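PDB 1Y9U: putative iron binding protein from Bordetella pertussis Tohama I, which binds ferric iron through tyrosine side chains and probably serves as a periplasmic solute-binding protein for iron uptake. Local coordinates for residues G65-L70 / G97-L102; G123-P128 / I193-A198; T145-A150 / E161-G166; M151-G156 / D298-A303. All blocks are in the same frame, centred on the assembly; numbering follows the deposited sequence.

Contact 1: residues G65-L70 / G97-L102; sequences GNLIDL and GSWYAL
Leu67 and Ile68, successive residues of a helix, meet the indole of Trp99, which stands just ahead of a strand: two aliphatic tips on one broad aromatic group. Leu67 puts CD1 4.2 Å from CE3 of Trp99, at the six-membered ring, and its side chain crosses the indole at about a right angle. Ile68 works on the other end of the ring system, its CD1 lying 4.1 Å from NE1 of Trp99. Both methyls come in obliquely, so the contact is apolar packing at van der Waals distance and no stack. The two residues reach the ring differently. Leu67 starts out from the helix toward Trp99, whereas Ile68 leaves the helix at an angle to Trp99 and its CG1-CD1 branch makes up the approach. On the tryptophan side, chi1 of 56° sets CG between the backbone N and the carbonyl carbon, which turns the indole toward the helix, while the neighbouring Tyr100 points away and its OH shares a hydrogen bond with Asp85. The helix backbone is held by the bond from Asp69 N to Gly65 O, 2.9 Å. Ile64 and Val71 of helix 64-72 also touch Trp99, and Ile239 of strand 237-245 touches both Leu67 and Trp99, so the indole is packed between this helix and the central sheet, with Val302 of a distant loop against it.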
# COMPACT_ATOMS: atom_id res chain seq x y z
N GLY A 65 -5.30 6.23 -4.75
CA GLY A 65 -5.97 6.68 -5.97
C GLY A 65 -7.32 6.05 -6.18
O GLY A 65 -8.28 6.73 -6.56
N ASN A 66 -7.42 4.74 -5.93
CA ASN A 66 -8.70 4.05 -6.05
C ASN A 66 -9.72 4.54 -5.03
O ASN A 66 -10.91 4.65 -5.34
CB ASN A 66 -8.52 2.54 -5.92
CG ASN A 66 -7.87 1.90 -7.13
OD1 ASN A 66 -7.11 0.94 -7.01
ND2 ASN A 66 -8.17 2.43 -8.31
N LEU A 67 -9.26 4.82 -3.82
CA LEU A 67 -10.14 5.35 -2.78
C LEU A 67 -10.67 6.73 -3.11
O LEU A 67 -11.86 6.99 -2.99
CB LEU A 67 -9.39 5.42 -1.46
CG LEU A 67 -9.40 4.16 -0.63
CD1 LEU A 67 -8.47 4.41 0.55
CD2 LEU A 67 -10.80 3.77 -0.15
N ILE A 68 -9.79 7.61 -3.55
CA ILE A 68 -10.18 8.96 -3.94
C ILE A 68 -11.11 8.90 -5.15
O ILE A 68 -12.04 9.69 -5.24
CB ILE A 68 -8.93 9.83 -4.20
CG1 ILE A 68 -8.12 9.94 -2.90
CG2 ILE A 68 -9.32 11.20 -4.82
CD1 ILE A 68 -7.87 11.30 -2.35
N ASP A 69 -10.89 7.95 -6.05
CA ASP A 69 -11.78 7.78 -7.19
C ASP A 69 -13.20 7.45 -6.73
O ASP A 69 -14.17 7.90 -7.35
CB ASP A 69 -11.26 6.71 -8.15
CG ASP A 69 -10.12 7.21 -9.02
OD1 ASP A 69 -9.60 6.39 -9.81
OD2 ASP A 69 -9.65 8.36 -8.97
N LEU A 70 -13.34 6.65 -5.67
CA LEU A 70 -14.67 6.35 -5.13
C LEU A 70 -15.33 7.62 -4.59
O LEU A 70 -16.52 7.86 -4.83
CB LEU A 70 -14.61 5.31 -4.01
CG LEU A 70 -14.10 3.93 -4.38
CD1 LEU A 70 -13.89 3.07 -3.14
CD2 LEU A 70 -15.04 3.24 -5.36
N GLY A 97 -14.38 12.39 7.45
CA GLY A 97 -14.62 10.96 7.45
C GLY A 97 -15.02 10.42 6.10
O GLY A 97 -15.80 9.50 6.03
N SER A 98 -14.41 10.94 5.04
CA SER A 98 -14.71 10.49 3.69
C SER A 98 -14.07 9.13 3.27
O SER A 98 -14.63 8.39 2.48
CB SER A 98 -14.34 11.60 2.69
OG SER A 98 -12.98 12.00 2.85
N TRP A 99 -12.87 8.86 3.76
CA TRP A 99 -12.17 7.58 3.54
C TRP A 99 -11.14 7.44 4.65
O TRP A 99 -10.73 8.42 5.26
CB TRP A 99 -11.46 7.50 2.17
CG TRP A 99 -10.50 8.61 1.92
CD1 TRP A 99 -10.76 9.79 1.28
CD2 TRP A 99 -9.13 8.66 2.30
NE1 TRP A 99 -9.64 10.58 1.28
CE2 TRP A 99 -8.62 9.91 1.88
CE3 TRP A 99 -8.27 7.78 2.97
CZ2 TRP A 99 -7.30 10.29 2.11
CZ3 TRP A 99 -6.96 8.17 3.20
CH2 TRP A 99 -6.49 9.42 2.78
N TYR A 100 -10.73 6.21 4.91
CA TYR A 100 -9.81 5.91 5.99
C TYR A 100 -8.82 4.81 5.59
O TYR A 100 -9.25 3.78 5.07
CB TYR A 100 -10.59 5.40 7.19
CG TYR A 100 -11.42 6.43 7.88
CD1 TYR A 100 -12.74 6.64 7.52
CD2 TYR A 100 -10.88 7.17 8.92
CE1 TYR A 100 -13.50 7.62 8.20
CE2 TYR A 100 -11.62 8.12 9.59
CZ TYR A 100 -12.91 8.33 9.23
OH TYR A 100 -13.62 9.27 9.94
N ALA A 101 -7.53 5.01 5.84
CA ALA A 101 -6.55 3.92 5.70
C ALA A 101 -6.79 2.85 6.75
O ALA A 101 -7.14 3.14 7.88
CB ALA A 101 -5.13 4.45 5.82
N LEU A 102 -6.58 1.60 6.34
CA LEU A 102 -6.63 0.43 7.20
C LEU A 102 -5.29 -0.29 7.33
O LEU A 102 -5.07 -0.96 8.34
CB LEU A 102 -7.69 -0.55 6.70
CG LEU A 102 -9.13 -0.04 6.68
CD1 LEU A 102 -10.04 -1.12 6.11
CD2 LEU A 102 -9.63 0.36 8.07

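Contact 2: residues G123-P128 / I193-A198; sequences GDLADP and IGLANA
Leu125 reaches across from a short 3-10 turn and divides its two methyls between Ile193 and Leu195 of a strand. The tight half belongs to CD2, which presses to 3.4 Å from CD1 of Leu195, closer than carbon atoms usually pack, and also sits 3.7 Å from Leu195 CG. Those two leucines meet at a slant. The other half is easier: CD1 of Leu125 lies 3.7 Å from CD1 of Ile193, and there the side chains slide past each other in opposite directions. With CG swung opposite the backbone N (chi1 -163°), Leu125 is extended and presents the two methyls as a fork. Ile193 and Leu195 flank Gly194, so both point toward the turn from one face of strand 193-197, which pairs with strands 100-112 and 134-135.

Away from this fork the contact thins out quickly. Gly123 and Pro128 are exposed, and Asp124 and Asp127 turn their carboxylates to nearby backbone, accepting from the N atoms of Arg121 and Lys129. The turn itself is closed by Ala126 N to Gly123 O at 3.2 Å and Asp127 N to Asp124 O at 3.0 Å. Trp163 of helix 157-170 packs on both Leu125 and Leu195. The side chain of Leu195 is about 8 Å from that of Tyr143, an iron ligand of this protein, with no iron bound in this model. Held by aliphatic carbons alone, the contact depends on fit and on exclusion of water rather than on directed bonds, while one oxygen of each aspartate is bonded to nearby backbone.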
# COMPACT_ATOMS: atom_id res chain seq x y z
N GLY A 123 16.37 9.52 -2.97
CA GLY A 123 17.25 10.19 -3.91
C GLY A 123 18.56 9.46 -4.18
O GLY A 123 19.13 9.61 -5.25
N ASP A 124 19.06 8.71 -3.20
CA ASP A 124 20.32 8.00 -3.35
C ASP A 124 20.32 6.98 -4.47
O ASP A 124 21.37 6.57 -4.94
CB ASP A 124 20.73 7.30 -2.04
CG ASP A 124 20.89 8.26 -0.88
OD1 ASP A 124 21.11 9.48 -1.09
OD2 ASP A 124 20.81 7.84 0.30
N LEU A 125 19.13 6.52 -4.89
CA LEU A 125 19.06 5.49 -5.91
C LEU A 125 19.60 5.97 -7.27
O LEU A 125 19.97 5.17 -8.12
CB LEU A 125 17.62 5.00 -6.04
CG LEU A 125 17.43 3.66 -6.76
CD1 LEU A 125 18.07 2.51 -6.01
CD2 LEU A 125 15.94 3.41 -6.94
N ALA A 126 19.61 7.29 -7.47
CA ALA A 126 20.14 7.91 -8.70
C ALA A 126 21.66 8.16 -8.63
O ALA A 126 22.23 8.63 -9.60
CB ALA A 126 19.42 9.22 -8.95
N ASP A 127 22.31 7.87 -7.51
CA ASP A 127 23.75 8.11 -7.43
C ASP A 127 24.44 7.29 -8.50
O ASP A 127 24.20 6.08 -8.60
CB ASP A 127 24.28 7.71 -6.05
CG ASP A 127 25.72 8.11 -5.80
OD1 ASP A 127 25.97 8.78 -4.78
OD2 ASP A 127 26.65 7.77 -6.51
N PRO A 128 25.34 7.92 -9.26
CA PRO A 128 26.09 7.23 -10.30
C PRO A 128 26.81 5.93 -9.86
O PRO A 128 27.03 5.04 -10.68
CB PRO A 128 27.10 8.32 -10.72
CG PRO A 128 26.40 9.56 -10.49
CD PRO A 128 25.65 9.36 -9.23
N ILE A 193 20.69 -3.92 -5.15
CA ILE A 193 19.59 -3.25 -4.47
C ILE A 193 18.43 -3.06 -5.44
O ILE A 193 18.59 -3.14 -6.65
CB ILE A 193 20.00 -1.86 -3.89
CG1 ILE A 193 20.33 -0.85 -5.01
CG2 ILE A 193 21.17 -1.99 -2.93
CD1 ILE A 193 20.73 0.53 -4.46
N GLY A 194 17.24 -2.79 -4.92
CA GLY A 194 16.11 -2.43 -5.77
C GLY A 194 14.94 -1.96 -4.96
O GLY A 194 14.88 -2.23 -3.78
N LEU A 195 14.01 -1.27 -5.60
CA LEU A 195 12.83 -0.77 -4.91
C LEU A 195 11.70 -1.75 -5.09
O LEU A 195 11.45 -2.21 -6.21
CB LEU A 195 12.37 0.58 -5.46
CG LEU A 195 13.18 1.80 -5.06
CD1 LEU A 195 12.70 3.02 -5.86
CD2 LEU A 195 13.06 2.05 -3.56
N ALA A 196 11.04 -2.08 -3.99
CA ALA A 196 9.95 -3.04 -3.98
C ALA A 196 9.23 -2.94 -2.64
O ALA A 196 9.74 -2.37 -1.69
CB ALA A 196 10.47 -4.44 -4.23
N ASN A 197 8.01 -3.48 -2.56
CA ASN A 197 7.20 -3.29 -1.37
C ASN A 197 7.60 -4.26 -0.24
O ASN A 197 7.89 -5.43 -0.47
CB ASN A 197 5.74 -3.40 -1.68
CG ASN A 197 5.19 -2.17 -2.35
OD1 ASN A 197 5.85 -1.18 -2.43
ND2 ASN A 197 3.97 -2.26 -2.85
N ALA A 198 7.58 -3.76 0.99
CA ALA A 198 8.05 -4.52 2.15
C ALA A 198 7.25 -5.78 2.41
O ALA A 198 7.78 -6.79 2.83
CB ALA A 198 8.00 -3.62 3.36

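Contact 3: residues T145-A150 / E161-G166; sequences TALVAA and EKWLRG
An alpha-helical hairpin brings helices 142-155 and 157-170 together, and in this part of it Leu147 and Val148 pack against Trp163 and Leu164. The two short segments run roughly antiparallel, at 140°, with axes 11.3 Å apart, a wide spacing that larger side chains bridge. Val148 and Leu164 reach toward each other tip to tip, CG2 of Val148 lying 3.9 Å from Leu164 CD2 and its CG1 4.1 Å from Leu164 CD1, methyl matched to methyl. Leu147 crosses the indole at about a right angle, its CD2 4.2 Å from CH2 of Trp163. That ring arrives because chi1 of -176° extends Trp163 away from its own backbone N, and the indole NE1 donates a hydrogen bond to the carbonyl O of Tyr122. On the outer side of the second helix, Arg165 grips Glu161 side-on, NE and NH2 both directed to OE1, with NH2 at 2.8 Å; the oxygen lies nearly in the guanidinium plane. Glu161 OE2 has a second partner in Lys318. Around the hairpin, helix 303-318 packs against the first helix through Ala312 on Val148 and Tyr308 on Ala149, and Leu195 of strand 193-197 touches Leu147.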
# COMPACT_ATOMS: atom_id res chain seq x y z
N THR A 145 4.43 4.70 -9.73
CA THR A 145 3.88 6.03 -9.99
C THR A 145 3.47 6.73 -8.72
O THR A 145 3.57 7.93 -8.63
CB THR A 145 2.72 6.05 -10.97
OG1 THR A 145 1.65 5.26 -10.46
CG2 THR A 145 3.11 5.45 -12.32
N ALA A 146 3.03 5.98 -7.71
CA ALA A 146 2.72 6.60 -6.44
C ALA A 146 3.96 7.20 -5.77
O ALA A 146 3.90 8.27 -5.18
CB ALA A 146 2.05 5.61 -5.51
N LEU A 147 5.10 6.49 -5.84
CA LEU A 147 6.35 6.97 -5.24
C LEU A 147 6.81 8.23 -5.96
O LEU A 147 7.23 9.20 -5.35
CB LEU A 147 7.43 5.87 -5.28
CG LEU A 147 8.83 6.28 -4.81
CD1 LEU A 147 8.83 6.70 -3.37
CD2 LEU A 147 9.85 5.14 -5.05
N VAL A 148 6.74 8.19 -7.29
CA VAL A 148 7.09 9.35 -8.13
C VAL A 148 6.20 10.55 -7.81
O VAL A 148 6.68 11.67 -7.71
CB VAL A 148 7.06 8.98 -9.64
CG1 VAL A 148 7.32 10.21 -10.54
CG2 VAL A 148 8.11 7.89 -9.90
N ALA A 149 4.91 10.31 -7.63
CA ALA A 149 3.97 11.39 -7.28
C ALA A 149 4.33 12.02 -5.94
O ALA A 149 4.34 13.24 -5.79
CB ALA A 149 2.53 10.88 -7.27
N ALA A 150 4.68 11.20 -4.96
CA ALA A 150 5.09 11.73 -3.67
C ALA A 150 6.39 12.53 -3.80
O ALA A 150 6.59 13.55 -3.15
CB ALA A 150 5.27 10.60 -2.66
N GLU A 161 12.35 14.45 -12.18
CA GLU A 161 12.79 14.02 -13.49
C GLU A 161 14.26 13.60 -13.50
O GLU A 161 14.63 12.57 -14.09
CB GLU A 161 12.56 15.15 -14.51
CG GLU A 161 13.00 14.77 -15.90
CD GLU A 161 12.80 15.84 -16.92
OE1 GLU A 161 13.48 15.73 -17.97
OE2 GLU A 161 11.96 16.75 -16.68
N LYS A 162 15.09 14.37 -12.82
CA LYS A 162 16.51 14.06 -12.74
C LYS A 162 16.72 12.73 -12.01
O LYS A 162 17.54 11.94 -12.43
CB LYS A 162 17.26 15.19 -12.03
CG LYS A 162 18.70 14.88 -11.63
CD LYS A 162 19.48 16.16 -11.30
CE LYS A 162 20.94 15.93 -11.55
NZ LYS A 162 21.37 16.29 -12.94
N TRP A 163 15.96 12.50 -10.94
CA TRP A 163 16.00 11.22 -10.24
C TRP A 163 15.63 10.08 -11.16
O TRP A 163 16.33 9.08 -11.23
CB TRP A 163 15.07 11.27 -9.04
CG TRP A 163 15.10 10.03 -8.19
CD1 TRP A 163 16.05 9.72 -7.29
CD2 TRP A 163 14.17 8.95 -8.20
NE1 TRP A 163 15.77 8.51 -6.70
CE2 TRP A 163 14.61 8.02 -7.23
CE3 TRP A 163 12.98 8.69 -8.90
CZ2 TRP A 163 13.91 6.84 -6.95
CZ3 TRP A 163 12.30 7.51 -8.63
CH2 TRP A 163 12.76 6.61 -7.66
N LEU A 164 14.52 10.22 -11.88
CA LEU A 164 14.08 9.18 -12.81
C LEU A 164 15.14 8.85 -13.85
O LEU A 164 15.39 7.68 -14.14
CB LEU A 164 12.77 9.56 -13.49
CG LEU A 164 11.52 9.44 -12.60
CD1 LEU A 164 10.36 10.17 -13.25
CD2 LEU A 164 11.20 7.95 -12.33
N ARG A 165 15.76 9.88 -14.43
CA ARG A 165 16.79 9.65 -15.45
C ARG A 165 18.02 8.95 -14.84
O ARG A 165 18.59 8.06 -15.46
CB ARG A 165 17.20 10.97 -16.09
CG ARG A 165 16.20 11.56 -17.01
CD ARG A 165 16.76 12.80 -17.74
NE ARG A 165 15.69 13.55 -18.37
CZ ARG A 165 15.09 13.19 -19.49
NH1 ARG A 165 15.48 12.12 -20.17
NH2 ARG A 165 14.09 13.91 -19.97
N GLY A 166 18.39 9.30 -13.62
CA GLY A 166 19.54 8.70 -12.96
C GLY A 166 19.27 7.25 -12.58
O GLY A 166 20.13 6.39 -12.69

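Contact 4: residues M151-G156 / D298-A303; sequences MIAHDG and DTLPVA
An extended first torsion on the loop side brings Leu300 up to His154: chi1 of -173° sets its CG opposite its own backbone N and sends it toward the helix end. His154 sets out from the helix at an angle to the loop, but with chi1 of -81° the imidazole carries over to it. There the ring meets the carboxylate of Asp298 edge-on, the two planes nearly coplanar, 21° apart. NE2 of His154 is 3.1 Å from Asp298 OD1. The approach of the ring's CE1 to the carboxylate is too short to be trusted in detail. Leu300 lies over one face of the imidazole, off-centre: its CD1 stands 4.1 Å above the ring plane of His154, offset toward the rim, and also lies 4.0 Å from CB of Ala153. Leu300 thus packs on two successive residues of the last turn, joining the loop before helix 303-318 to the end of helix 142-155.

Asp298 also acts within its own loop. Its OD1 accepts from Leu300 N at 3.1 Å, nearly straight but from well above the carboxylate plane, and this closes an Asx turn that ties the backbone of Leu300 to Asp298. A water lies 3.0 Å from Thr299 OG1 and makes only a weak link to His154 NE2. Phe227 also meets the imidazole, the two rings inclined to each other. The chemistry is therefore mixed: an aliphatic side chain over an imidazole whose edge faces a carboxylate. A carboxylate so near could favour a protonated His154, but the ring's exact placement is uncertain.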
# COMPACT_ATOMS: atom_id res chain seq x y z
N MET A 151 7.30 12.06 -4.66
CA MET A 151 8.55 12.77 -4.88
C MET A 151 8.30 14.15 -5.52
O MET A 151 8.96 15.11 -5.16
CB MET A 151 9.52 11.94 -5.75
CG MET A 151 10.93 12.54 -5.82
SD MET A 151 12.09 11.46 -6.70
CE MET A 151 12.40 10.19 -5.47
N ILE A 152 7.35 14.25 -6.44
CA ILE A 152 7.01 15.58 -7.00
C ILE A 152 6.49 16.47 -5.88
O ILE A 152 6.87 17.63 -5.75
CB ILE A 152 5.99 15.48 -8.14
CG1 ILE A 152 6.56 14.66 -9.30
CG2 ILE A 152 5.57 16.87 -8.62
CD1 ILE A 152 5.56 14.29 -10.35
N ALA A 153 5.60 15.93 -5.04
CA ALA A 153 5.02 16.70 -3.94
C ALA A 153 6.09 17.25 -3.00
O ALA A 153 6.00 18.40 -2.54
CB ALA A 153 4.04 15.85 -3.17
N HIS A 154 7.11 16.46 -2.72
CA HIS A 154 8.17 16.84 -1.81
C HIS A 154 9.21 17.76 -2.46
O HIS A 154 9.58 18.80 -1.90
CB HIS A 154 8.91 15.61 -1.30
CG HIS A 154 8.21 14.92 -0.18
ND1 HIS A 154 7.83 13.59 -0.22
CD2 HIS A 154 7.84 15.38 1.04
CE1 HIS A 154 7.25 13.28 0.93
NE2 HIS A 154 7.26 14.34 1.72
N ASP A 155 9.67 17.37 -3.64
CA ASP A 155 10.92 17.88 -4.20
C ASP A 155 10.77 18.61 -5.53
O ASP A 155 11.74 19.23 -6.00
CB ASP A 155 11.91 16.73 -4.37
CG ASP A 155 12.30 16.09 -3.06
OD1 ASP A 155 12.31 16.77 -2.02
OD2 ASP A 155 12.61 14.89 -2.97
N GLY A 156 9.59 18.53 -6.12
CA GLY A 156 9.27 19.21 -7.37
C GLY A 156 9.57 18.36 -8.61
O GLY A 156 10.30 17.38 -8.54
N ASP A 298 6.10 8.73 6.13
CA ASP A 298 6.07 10.05 5.53
C ASP A 298 4.88 10.83 6.07
O ASP A 298 3.75 10.33 6.06
CB ASP A 298 6.00 9.87 4.01
CG ASP A 298 6.22 11.13 3.24
OD1 ASP A 298 6.34 12.23 3.82
OD2 ASP A 298 6.26 11.07 1.99
N THR A 299 5.12 12.07 6.53
CA THR A 299 4.02 12.91 7.01
C THR A 299 3.13 13.45 5.90
O THR A 299 2.04 13.97 6.16
CB THR A 299 4.53 14.09 7.85
OG1 THR A 299 5.48 14.84 7.09
CG2 THR A 299 5.24 13.61 9.11
N LEU A 300 3.58 13.32 4.65
CA LEU A 300 2.80 13.75 3.50
C LEU A 300 1.37 13.20 3.58
O LEU A 300 1.18 12.00 3.82
CB LEU A 300 3.48 13.25 2.22
CG LEU A 300 2.89 13.75 0.91
CD1 LEU A 300 3.31 15.21 0.69
CD2 LEU A 300 3.35 12.91 -0.27
N PRO A 301 0.35 14.02 3.38
CA PRO A 301 -0.99 13.48 3.19
C PRO A 301 -1.01 12.56 1.98
O PRO A 301 -0.56 12.96 0.91
CB PRO A 301 -1.85 14.73 2.97
CG PRO A 301 -1.08 15.81 3.61
CD PRO A 301 0.36 15.49 3.36
N VAL A 302 -1.44 11.31 2.13
CA VAL A 302 -1.41 10.39 1.00
C VAL A 302 -2.31 10.83 -0.13
O VAL A 302 -2.13 10.42 -1.26
CB VAL A 302 -1.69 8.92 1.38
CG1 VAL A 302 -0.54 8.37 2.20
CG2 VAL A 302 -3.04 8.76 2.11
N ALA A 303 -3.28 11.71 0.16
CA ALA A 303 -4.09 12.28 -0.92
C ALA A 303 -3.24 13.00 -1.98
O ALA A 303 -3.64 13.04 -3.13
CB ALA A 303 -5.17 13.19 -0.36
O HOH W 1 5.60 15.93 4.30

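Contact 1 closes first along the chain; contact 2 opens next, and contact 3 opens and closes between its two segments, while contact 4 ties the chain near its C-terminal end back to helix 142-155, which it shares with contact 3. Contacts 1 and 2 have centres about 28 Å apart, on opposite sides of the chain's centre, yet reach one sheet through neighbouring strands 100-112 and 193-197. Contacts 2 and 3, centres about 11 Å apart, touch where residues 123-126 pack on Trp163. Contact 4, about 17 Å from contact 1 between centres, touches it where Ala303 meets Ile68. Segment 298-303 thus joins packing around helix 64-72 to helix 142-155, which carries the iron ligand Tyr143.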